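Local coordinates for protein response regulator aspartate phosphatase H (Bacillus subtilis, PDB 3Q15) that dephosphorylates the sporulation response regulator Spo0F and also acts on the competence regulator ComA, helping to separate competence and sporulation in time, at residues D238-A241 / V242-F245; L226-A229 / N230-R234. All blocks are in the same frame, centred on the assembly; numbering follows the deposited sequence.

Interaction 1: D238-A241 / V242-F245; sequences DQMA and VEHF
Two donors of the same residue grip Met240 O. His244 N reaches Met240 O at 3.0 Å in the ordinary i to i+4 helix bond, and His244 ND1 comes in to the same oxygen from the opposite face of the carbonyl plane at 2.8 Å. The second bond is nearly straight (N-H...O 166°), and Met240 O lies almost exactly in the imidazole plane, so the ring has little freedom to turn about its CB-CG bond. His244 CG lies beside its own backbone N (chi1 -71°), and this torsion brings ND1 within bonding distance of Met240 O, one turn back. The methionine chain bends at chi2 and chi3 and runs alongside in the same direction; Met240 CE comes within 3.3 Å of His244 CE1, while SD sits out at the ring edge. Putting an alanine at His244 would probably leave Met240 O with its backbone donor alone on this helix and free the methionine's methyl end to shift. These residues form the first turns of helix 238-255, the second helix of the antiparallel pair in the predicted fourth TPR, and His244 packs on Ile228 and Ala229 of helix 218-235. Round the helix, Phe245 N donates to Ala241 O at 2.8 Å, and the phenyl CE2 rests 4.1 Å from Ala241 CB. Val242 brings CG2 to 3.4 Å from Asp238 O, and its side chain meets Thr270 and Leu271 of helix 260-273.

Interaction 2: L226-A229 / N230-R234; sequences LNIA and NSYDR
Ile228 carries CG1 beside its backbone N (chi1 -64°), which leaves CG2 anti to that nitrogen, where it meets the Tyr232 ring; Tyr232 in turn sets its ring back alongside with CG beside its own N (chi1 -79°). The two side chains point the same way, and CG2 of Ile228 meets Tyr232 CE1 at 3.3 Å and Tyr232 CD1 at 3.6 Å, an oblique approach to the ring. Tyr232 CD1 also lies 3.3 Å from Ile228 O, the carbonyl that accepts the backbone N-H of Tyr232. Two residues earlier in the helix, the Asn230 and Leu226 side chains cross at a slant, with Asn230 ND2 3.7 Å from Leu226 CD1, an amide against a methyl. All of this belongs to helix 218-235, the first helix of the predicted fourth TPR, which is sandwiched in the superhelical stack: Ile228 also touches Leu209 and Tyr232 touches Leu202, both of helix 198-214, while Leu226 reaches Lys262 of helix 260-273. Farther along, Asp233 N donates to Ala229 O at 2.8 Å, and the Asp233 carboxylate forms a salt bridge with Lys273. Arg234 doubles back so that NE reaches Asn230 O at 3.3 Å from above the carbonyl plane, on the face opposite the one used by Arg234 N. Its NH2 makes a salt bridge with Asp193, linking this end of the helix to helix 178-194.

Overall arrangement
Following the chain from its N terminus, interaction 2 comes first, on helix 218-235; after the short turn that follows, interaction 1 opens at the start of helix 238-255. Each closes only local turns of a single helix, and the two run in series, neither nesting nor crossing. Their centres lie 8 Å apart because the helices are packed against each other as the hairpin of the predicted fourth TPR. Across that interface Met240 CE touches Tyr232 OH, Phe245 CZ meets Asn230 OD1, and the rings of His244 and Tyr232 meet with planes at about 35°. Outer neighbours, helices 198-214 and 260-273, continue the stack of repeats on from this hairpin.

Interaction 1: D238-A241 / V242-F245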
loop_
_atom_site.group_PDB
_atom_site.type_symbol
_atom_site.label_atom_id
_atom_site.label_comp_id
_atom_site.label_asym_id
_atom_site.label_seq_id
_atom_site.Cartn_x
_atom_site.Cartn_y
_atom_site.Cartn_z
ATOM N N ASP A 238 7.578 -5.942 32.944
ATOM C CA ASP A 238 7.521 -4.712 33.727
ATOM C C ASP A 238 8.850 -4.327 34.367
ATOM O O ASP A 238 9.189 -3.146 34.441
ATOM C CB ASP A 238 6.434 -4.820 34.798
ATOM C CG ASP A 238 6.022 -6.253 35.064
ATOM O OD1 ASP A 238 5.181 -6.779 34.304
ATOM O OD2 ASP A 238 6.538 -6.852 36.031
ATOM N N GLN A 239 9.601 -5.320 34.831
ATOM C CA GLN A 239 10.878 -5.058 35.483
ATOM C C GLN A 239 11.860 -4.400 34.511
ATOM O O GLN A 239 12.464 -3.376 34.825
ATOM C CB GLN A 239 11.458 -6.348 36.071
ATOM C CG GLN A 239 12.607 -6.133 37.043
ATOM C CD GLN A 239 12.720 -7.247 38.071
ATOM O OE1 GLN A 239 11.725 -7.662 38.667
ATOM N NE2 GLN A 239 13.936 -7.738 38.281
ATOM N N MET A 240 12.005 -4.988 33.327
ATOM C CA MET A 240 12.855 -4.412 32.291
ATOM C C MET A 240 12.330 -3.050 31.846
ATOM O O MET A 240 13.100 -2.128 31.587
ATOM C CB MET A 240 12.953 -5.358 31.092
ATOM C CG MET A 240 13.807 -6.585 31.351
ATOM S SD MET A 240 15.541 -6.156 31.580
ATOM C CE MET A 240 16.007 -5.742 29.904
ATOM N N ALA A 241 11.012 -2.933 31.758
ATOM C CA ALA A 241 10.382 -1.670 31.404
ATOM C C ALA A 241 10.787 -0.579 32.386
ATOM O O ALA A 241 11.289 0.474 31.992
ATOM C CB ALA A 241 8.875 -1.821 31.375
ATOM N N VAL A 242 10.570 -0.836 33.671
ATOM C CA VAL A 242 10.869 0.159 34.692
ATOM C C VAL A 242 12.349 0.503 34.686
ATOM O O VAL A 242 12.729 1.661 34.856
ATOM C CB VAL A 242 10.460 -0.323 36.094
ATOM C CG1 VAL A 242 11.142 0.517 37.165
ATOM C CG2 VAL A 242 8.948 -0.280 36.244
ATOM N N GLU A 243 13.178 -0.513 34.480
ATOM C CA GLU A 243 14.621 -0.328 34.429
ATOM C C GLU A 243 15.015 0.651 33.329
ATOM O O GLU A 243 15.809 1.569 33.547
ATOM C CB GLU A 243 15.311 -1.672 34.206
ATOM C CG GLU A 243 16.797 -1.569 33.955
ATOM C CD GLU A 243 17.446 -2.927 33.821
ATOM O OE1 GLU A 243 16.912 -3.896 34.404
ATOM O OE2 GLU A 243 18.483 -3.027 33.131
ATOM N N HIS A 244 14.452 0.458 32.143
ATOM C CA HIS A 244 14.779 1.326 31.025
ATOM C C HIS A 244 14.126 2.698 31.149
ATOM O O HIS A 244 14.731 3.702 30.782
ATOM C CB HIS A 244 14.449 0.653 29.691
ATOM C CG HIS A 244 15.372 -0.475 29.350
ATOM N ND1 HIS A 244 15.238 -1.736 29.887
ATOM C CD2 HIS A 244 16.460 -0.524 28.542
ATOM C CE1 HIS A 244 16.193 -2.518 29.415
ATOM N NE2 HIS A 244 16.949 -1.804 28.599
ATOM N N PHE A 245 12.906 2.746 31.678
ATOM C CA PHE A 245 12.262 4.031 31.929
ATOM C C PHE A 245 13.181 4.909 32.772
ATOM O O PHE A 245 13.400 6.079 32.459
ATOM C CB PHE A 245 10.903 3.861 32.622
ATOM C CG PHE A 245 9.768 3.570 31.678
ATOM C CD1 PHE A 245 9.480 4.429 30.626
ATOM C CD2 PHE A 245 8.978 2.446 31.851
ATOM C CE1 PHE A 245 8.432 4.165 29.756
ATOM C CE2 PHE A 245 7.929 2.173 30.988
ATOM C CZ PHE A 245 7.655 3.034 29.938
#

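Interaction 2: L226-A229 / N230-R234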
loop_
_atom_site.group_PDB
_atom_site.type_symbol
_atom_site.label_atom_id
_atom_site.label_comp_id
_atom_site.label_asym_id
_atom_site.label_seq_id
_atom_site.Cartn_x
_atom_site.Cartn_y
_atom_site.Cartn_z
ATOM N N LEU A 226 13.612 5.076 25.942
ATOM C CA LEU A 226 12.176 5.196 26.155
ATOM C C LEU A 226 11.419 4.185 25.302
ATOM O O LEU A 226 10.506 3.510 25.778
ATOM C CB LEU A 226 11.712 6.611 25.820
ATOM C CG LEU A 226 10.204 6.859 25.842
ATOM C CD1 LEU A 226 9.621 6.513 27.202
ATOM C CD2 LEU A 226 9.918 8.305 25.487
ATOM N N ASN A 227 11.806 4.086 24.035
ATOM C CA ASN A 227 11.181 3.144 23.119
ATOM C C ASN A 227 11.368 1.700 23.566
ATOM O O ASN A 227 10.445 0.891 23.480
ATOM C CB ASN A 227 11.705 3.353 21.694
ATOM C CG ASN A 227 11.188 4.638 21.071
ATOM O OD1 ASN A 227 10.247 5.242 21.577
ATOM N ND2 ASN A 227 11.794 5.052 19.966
ATOM N N ILE A 228 12.564 1.384 24.051
ATOM C CA ILE A 228 12.838 0.066 24.606
ATOM C C ILE A 228 11.938 -0.210 25.812
ATOM O O ILE A 228 11.348 -1.285 25.921
ATOM C CB ILE A 228 14.318 -0.078 25.015
ATOM C CG1 ILE A 228 15.214 0.020 23.778
ATOM C CG2 ILE A 228 14.551 -1.394 25.733
ATOM C CD1 ILE A 228 16.687 0.000 24.087
ATOM N N ALA A 229 11.834 0.769 26.709
ATOM C CA ALA A 229 10.990 0.642 27.896
ATOM C C ALA A 229 9.519 0.399 27.538
ATOM O O ALA A 229 8.872 -0.482 28.105
ATOM C CB ALA A 229 11.132 1.872 28.782
ATOM N N ASN A 230 8.993 1.182 26.602
ATOM C CA ASN A 230 7.617 0.984 26.156
ATOM C C ASN A 230 7.444 -0.395 25.535
ATOM O O ASN A 230 6.396 -1.026 25.676
ATOM C CB ASN A 230 7.197 2.065 25.158
ATOM C CG ASN A 230 6.896 3.390 25.828
ATOM O OD1 ASN A 230 6.349 3.429 26.928
ATOM N ND2 ASN A 230 7.251 4.485 25.164
ATOM N N SER A 231 8.479 -0.855 24.842
ATOM C CA SER A 231 8.442 -2.166 24.210
ATOM C C SER A 231 8.301 -3.262 25.261
ATOM O O SER A 231 7.448 -4.140 25.142
ATOM C CB SER A 231 9.701 -2.393 23.370
ATOM O OG SER A 231 9.648 -3.636 22.686
ATOM N N TYR A 232 9.148 -3.202 26.288
ATOM C CA TYR A 232 9.095 -4.151 27.395
ATOM C C TYR A 232 7.783 -4.037 28.162
ATOM O O TYR A 232 7.200 -5.045 28.565
ATOM C CB TYR A 232 10.258 -3.925 28.363
ATOM C CG TYR A 232 11.587 -4.498 27.918
ATOM C CD1 TYR A 232 12.699 -3.682 27.774
ATOM C CD2 TYR A 232 11.735 -5.857 27.660
ATOM C CE1 TYR A 232 13.926 -4.198 27.382
ATOM C CE2 TYR A 232 12.960 -6.384 27.264
ATOM C CZ TYR A 232 14.050 -5.547 27.126
ATOM O OH TYR A 232 15.270 -6.052 26.734
ATOM N N ASP A 233 7.327 -2.807 28.380
ATOM C CA ASP A 233 6.077 -2.587 29.097
ATOM C C ASP A 233 4.934 -3.282 28.380
ATOM O O ASP A 233 4.065 -3.880 29.013
ATOM C CB ASP A 233 5.771 -1.094 29.230
ATOM C CG ASP A 233 4.478 -0.828 29.983
ATOM O OD1 ASP A 233 4.278 -1.416 31.069
ATOM O OD2 ASP A 233 3.659 -0.031 29.485
ATOM N N ARG A 234 4.938 -3.204 27.052
ATOM C CA ARG A 234 3.865 -3.784 26.258
ATOM C C ARG A 234 4.029 -5.285 26.025
ATOM O O ARG A 234 3.048 -5.991 25.792
ATOM C CB ARG A 234 3.707 -3.034 24.931
ATOM C CG ARG A 234 3.073 -1.660 25.092
ATOM C CD ARG A 234 2.955 -0.925 23.770
ATOM N NE ARG A 234 4.260 -0.577 23.225
ATOM C CZ ARG A 234 4.442 0.161 22.136
ATOM N NH1 ARG A 234 3.397 0.635 21.473
ATOM N NH2 ARG A 234 5.670 0.425 21.712
#